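Local coordinates for protein Epf (Streptococcus pyogenes, PDB 4ES8) that acts as a cell-surface adhesin of the bacterium, attaching it to cells through an N-terminal region that contains a carbohydrate-binding module, at residues 242-254 against 262-275. Sequence-based numbering, arbitrary orientation.
Sequences RTNFEGDEISLFN and TVTVTKDQQNPISI
N244 reaches across to the turn 266-269 and takes the backbone N-H of D268 on its OD1, 2.8 Å from N to O. With CG anti to its own backbone N (chi1 178°), the amide lies so that E246 N, 3.1 Å from the same OD1, closes an Asx turn. The two donors arrive from opposite faces of the amide plane, neither on a lone pair, so the oxygen is gripped from both faces, by its own loop and by the turn 266-269. The amide's other end is tied as well: N244 ND2 gives a nearly straight bond to E246 OE1, in the amide plane and on the carboxylate's anti lone pair, and a second bond to K110 O. The extended E246 chain lies against K267, its OE1 3.4 Å from K267 CG, while K267 NZ pairs instead with E183. A water accepting from F245 N and donating to T243 O and Q269 O ties the loops together again.

Backbone bonds then take over, G247 N to V265 O (3.0 Å), V265 N to D248 O, and a reciprocal pair between I250 and V263. On the face carrying I250 and V263, I250 is the apolar centre: CG1 beside its backbone N (chi1 -56°) sends CD1 to V265 CG2 at 3.7 Å. The same CD1 touches I273 CG2, whereas I250 CG2 meets I275 CD1. I273 and I275 belong to the facing sheet, along with L234. Strands 248-253 and 262-264 run antiparallel at 163°, and the core closed over their hairpin by strand 273-276 is that of a two-sheet beta sandwich, consistent with a fibronectin-like domain.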
# COMPACT_ATOMS: atom_id res chain seq x y z
N ARG A 242 9.87 -10.70 -3.54
CA ARG A 242 8.62 -11.07 -2.84
C ARG A 242 8.76 -12.44 -2.22
O ARG A 242 9.27 -13.35 -2.90
CB ARG A 242 7.44 -11.18 -3.84
CG ARG A 242 6.73 -9.95 -4.31
CD ARG A 242 5.55 -10.44 -5.16
NE ARG A 242 4.43 -10.99 -4.38
CZ ARG A 242 3.35 -11.57 -4.91
NH1 ARG A 242 3.23 -11.67 -6.23
NH2 ARG A 242 2.38 -12.01 -4.13
N THR A 243 8.27 -12.64 -1.01
CA THR A 243 8.26 -13.96 -0.37
C THR A 243 6.83 -14.34 0.00
O THR A 243 6.56 -15.53 0.20
CB THR A 243 9.22 -14.04 0.82
OG1 THR A 243 8.79 -13.15 1.84
CG2 THR A 243 10.69 -13.79 0.41
N ASN A 244 5.90 -13.36 0.08
CA ASN A 244 4.50 -13.70 0.33
C ASN A 244 3.79 -13.73 -1.00
O ASN A 244 3.51 -12.67 -1.56
CB ASN A 244 3.80 -12.71 1.30
CG ASN A 244 2.34 -13.05 1.52
OD1 ASN A 244 1.91 -14.19 1.29
ND2 ASN A 244 1.52 -12.10 1.99
N PHE A 245 3.48 -14.93 -1.51
CA PHE A 245 2.87 -15.04 -2.83
C PHE A 245 1.35 -14.94 -2.78
O PHE A 245 0.69 -15.12 -3.81
CB PHE A 245 3.33 -16.31 -3.55
CG PHE A 245 4.83 -16.29 -3.76
CD1 PHE A 245 5.44 -15.21 -4.39
CD2 PHE A 245 5.62 -17.33 -3.31
CE1 PHE A 245 6.83 -15.19 -4.58
CE2 PHE A 245 7.01 -17.31 -3.51
CZ PHE A 245 7.60 -16.24 -4.14
N GLU A 246 0.80 -14.57 -1.60
CA GLU A 246 -0.64 -14.36 -1.40
C GLU A 246 -1.26 -13.55 -2.53
O GLU A 246 -0.74 -12.48 -2.91
CB GLU A 246 -0.82 -13.60 -0.08
CG GLU A 246 -2.25 -13.35 0.32
CD GLU A 246 -2.40 -12.69 1.68
OE1 GLU A 246 -1.39 -12.42 2.36
OE2 GLU A 246 -3.56 -12.41 2.05
N GLY A 247 -2.40 -14.03 -3.02
CA GLY A 247 -3.15 -13.31 -4.05
C GLY A 247 -2.82 -13.69 -5.48
O GLY A 247 -3.53 -13.28 -6.39
N ASP A 248 -1.73 -14.44 -5.70
CA ASP A 248 -1.41 -14.87 -7.06
C ASP A 248 -2.33 -16.01 -7.46
O ASP A 248 -2.51 -16.97 -6.70
CB ASP A 248 0.06 -15.32 -7.14
CG ASP A 248 1.07 -14.19 -7.08
OD1 ASP A 248 0.69 -13.07 -6.68
OD2 ASP A 248 2.23 -14.43 -7.44
N GLU A 249 -2.91 -15.89 -8.66
CA GLU A 249 -3.80 -16.89 -9.23
C GLU A 249 -3.01 -17.72 -10.23
O GLU A 249 -2.58 -17.18 -11.25
CB GLU A 249 -4.99 -16.20 -9.90
CG GLU A 249 -5.94 -17.18 -10.57
CD GLU A 249 -6.92 -16.55 -11.54
OE1 GLU A 249 -6.51 -16.17 -12.66
OE2 GLU A 249 -8.11 -16.42 -11.16
N ILE A 250 -2.80 -19.00 -9.93
CA ILE A 250 -2.05 -19.90 -10.81
C ILE A 250 -3.01 -20.69 -11.71
O ILE A 250 -3.86 -21.41 -11.18
CB ILE A 250 -1.17 -20.88 -10.00
CG1 ILE A 250 -0.19 -20.13 -9.05
CG2 ILE A 250 -0.41 -21.82 -10.96
CD1 ILE A 250 0.43 -21.04 -8.00
N SER A 251 -2.85 -20.59 -13.04
CA SER A 251 -3.63 -21.39 -13.99
C SER A 251 -2.71 -22.40 -14.64
O SER A 251 -1.63 -22.03 -15.10
CB SER A 251 -4.27 -20.49 -15.04
OG SER A 251 -5.23 -19.65 -14.41
N LEU A 252 -3.09 -23.69 -14.61
CA LEU A 252 -2.29 -24.78 -15.19
C LEU A 252 -3.02 -25.34 -16.39
O LEU A 252 -4.21 -25.64 -16.28
CB LEU A 252 -2.08 -25.88 -14.14
CG LEU A 252 -1.36 -27.15 -14.60
CD1 LEU A 252 0.12 -26.86 -14.87
CD2 LEU A 252 -1.46 -28.25 -13.53
N PHE A 253 -2.32 -25.45 -17.53
CA PHE A 253 -2.94 -25.93 -18.78
C PHE A 253 -2.16 -27.08 -19.34
O PHE A 253 -0.95 -27.16 -19.13
CB PHE A 253 -2.91 -24.82 -19.84
CG PHE A 253 -3.53 -23.50 -19.48
CD1 PHE A 253 -2.83 -22.57 -18.71
CD2 PHE A 253 -4.77 -23.13 -20.01
CE1 PHE A 253 -3.40 -21.33 -18.40
CE2 PHE A 253 -5.33 -21.89 -19.71
CZ PHE A 253 -4.65 -21.00 -18.90
N ASN A 254 -2.83 -27.93 -20.14
CA ASN A 254 -2.10 -29.01 -20.81
C ASN A 254 -1.48 -28.47 -22.11
O ASN A 254 -1.66 -27.29 -22.43
CB ASN A 254 -3.00 -30.24 -21.05
CG ASN A 254 -4.15 -30.03 -22.01
OD1 ASN A 254 -4.20 -29.07 -22.77
ND2 ASN A 254 -5.11 -30.95 -22.00
N THR A 262 -7.11 -24.15 -11.57
CA THR A 262 -6.75 -22.80 -11.15
C THR A 262 -6.70 -22.83 -9.62
O THR A 262 -7.59 -23.44 -9.00
CB THR A 262 -7.77 -21.79 -11.67
OG1 THR A 262 -7.86 -21.89 -13.10
CG2 THR A 262 -7.42 -20.38 -11.31
N VAL A 263 -5.67 -22.20 -9.03
CA VAL A 263 -5.57 -22.10 -7.56
C VAL A 263 -5.15 -20.68 -7.21
O VAL A 263 -4.40 -20.07 -7.97
CB VAL A 263 -4.61 -23.13 -6.89
CG1 VAL A 263 -5.10 -24.57 -7.06
CG2 VAL A 263 -3.17 -22.98 -7.37
N THR A 264 -5.62 -20.17 -6.06
CA THR A 264 -5.18 -18.87 -5.57
C THR A 264 -4.28 -19.13 -4.36
O THR A 264 -4.67 -19.87 -3.45
CB THR A 264 -6.37 -17.96 -5.22
OG1 THR A 264 -7.09 -17.68 -6.41
CG2 THR A 264 -5.91 -16.65 -4.59
N VAL A 265 -3.07 -18.54 -4.36
CA VAL A 265 -2.11 -18.71 -3.27
C VAL A 265 -2.60 -17.94 -2.03
O VAL A 265 -3.06 -16.80 -2.14
CB VAL A 265 -0.71 -18.25 -3.71
CG1 VAL A 265 0.30 -18.41 -2.58
CG2 VAL A 265 -0.26 -19.02 -4.96
N THR A 266 -2.50 -18.59 -0.85
CA THR A 266 -2.95 -18.01 0.39
C THR A 266 -1.78 -17.33 1.12
O THR A 266 -0.63 -17.39 0.67
CB THR A 266 -3.63 -19.10 1.25
OG1 THR A 266 -2.69 -20.17 1.43
CG2 THR A 266 -4.91 -19.64 0.61
N LYS A 267 -2.09 -16.70 2.27
CA LYS A 267 -1.10 -15.92 3.02
C LYS A 267 0.09 -16.76 3.44
O LYS A 267 -0.07 -17.76 4.16
CB LYS A 267 -1.75 -15.27 4.25
CG LYS A 267 -0.78 -14.38 5.02
CD LYS A 267 -1.45 -13.68 6.19
CE LYS A 267 -0.43 -12.78 6.87
NZ LYS A 267 -1.04 -12.00 7.99
N ASP A 268 1.29 -16.33 3.02
CA ASP A 268 2.58 -16.97 3.32
C ASP A 268 2.62 -18.48 2.98
O ASP A 268 3.30 -19.26 3.65
CB ASP A 268 2.96 -16.77 4.80
CG ASP A 268 3.32 -15.34 5.13
OD1 ASP A 268 4.04 -14.72 4.33
OD2 ASP A 268 2.87 -14.86 6.19
N GLN A 269 1.87 -18.88 1.95
CA GLN A 269 1.83 -20.28 1.52
C GLN A 269 3.20 -20.67 1.05
O GLN A 269 3.81 -19.98 0.21
CB GLN A 269 0.77 -20.50 0.43
CG GLN A 269 0.51 -21.99 0.18
CD GLN A 269 -0.55 -22.28 -0.85
OE1 GLN A 269 -1.31 -21.39 -1.30
NE2 GLN A 269 -0.66 -23.56 -1.21
N GLN A 270 3.71 -21.77 1.59
CA GLN A 270 5.05 -22.21 1.28
C GLN A 270 5.15 -23.13 0.09
O GLN A 270 4.20 -23.85 -0.25
CB GLN A 270 5.67 -22.90 2.50
CG GLN A 270 5.81 -21.92 3.69
CD GLN A 270 6.70 -20.74 3.34
OE1 GLN A 270 7.89 -20.89 3.04
NE2 GLN A 270 6.13 -19.54 3.28
N ASN A 271 6.31 -23.07 -0.56
CA ASN A 271 6.63 -23.95 -1.68
C ASN A 271 6.77 -25.40 -1.19
O ASN A 271 7.27 -25.63 -0.09
CB ASN A 271 7.92 -23.51 -2.37
CG ASN A 271 7.73 -22.37 -3.32
OD1 ASN A 271 6.70 -22.26 -4.00
ND2 ASN A 271 8.74 -21.51 -3.41
N PRO A 272 6.31 -26.40 -1.98
CA PRO A 272 5.67 -26.25 -3.30
C PRO A 272 4.17 -26.00 -3.17
O PRO A 272 3.51 -26.45 -2.21
CB PRO A 272 5.96 -27.60 -3.96
CG PRO A 272 5.93 -28.59 -2.82
CD PRO A 272 6.42 -27.82 -1.59
N ILE A 273 3.62 -25.27 -4.15
CA ILE A 273 2.19 -25.03 -4.23
C ILE A 273 1.61 -26.26 -4.88
O ILE A 273 2.03 -26.62 -5.98
CB ILE A 273 1.86 -23.73 -5.03
CG1 ILE A 273 2.66 -22.49 -4.55
CG2 ILE A 273 0.35 -23.49 -5.09
CD1 ILE A 273 2.53 -22.04 -3.05
N SER A 274 0.66 -26.91 -4.22
CA SER A 274 0.06 -28.12 -4.77
C SER A 274 -1.18 -27.80 -5.57
O SER A 274 -2.00 -26.97 -5.18
CB SER A 274 -0.28 -29.11 -3.67
OG SER A 274 0.90 -29.51 -2.99
N ILE A 275 -1.28 -28.46 -6.72
CA ILE A 275 -2.44 -28.43 -7.59
C ILE A 275 -2.89 -29.89 -7.71
O ILE A 275 -2.06 -30.76 -7.98
CB ILE A 275 -2.14 -27.75 -8.96
CG1 ILE A 275 -1.83 -26.24 -8.75
CG2 ILE A 275 -3.31 -27.95 -9.94
CD1 ILE A 275 -1.61 -25.40 -10.02
O HOH W 1 4.14 -17.19 0.16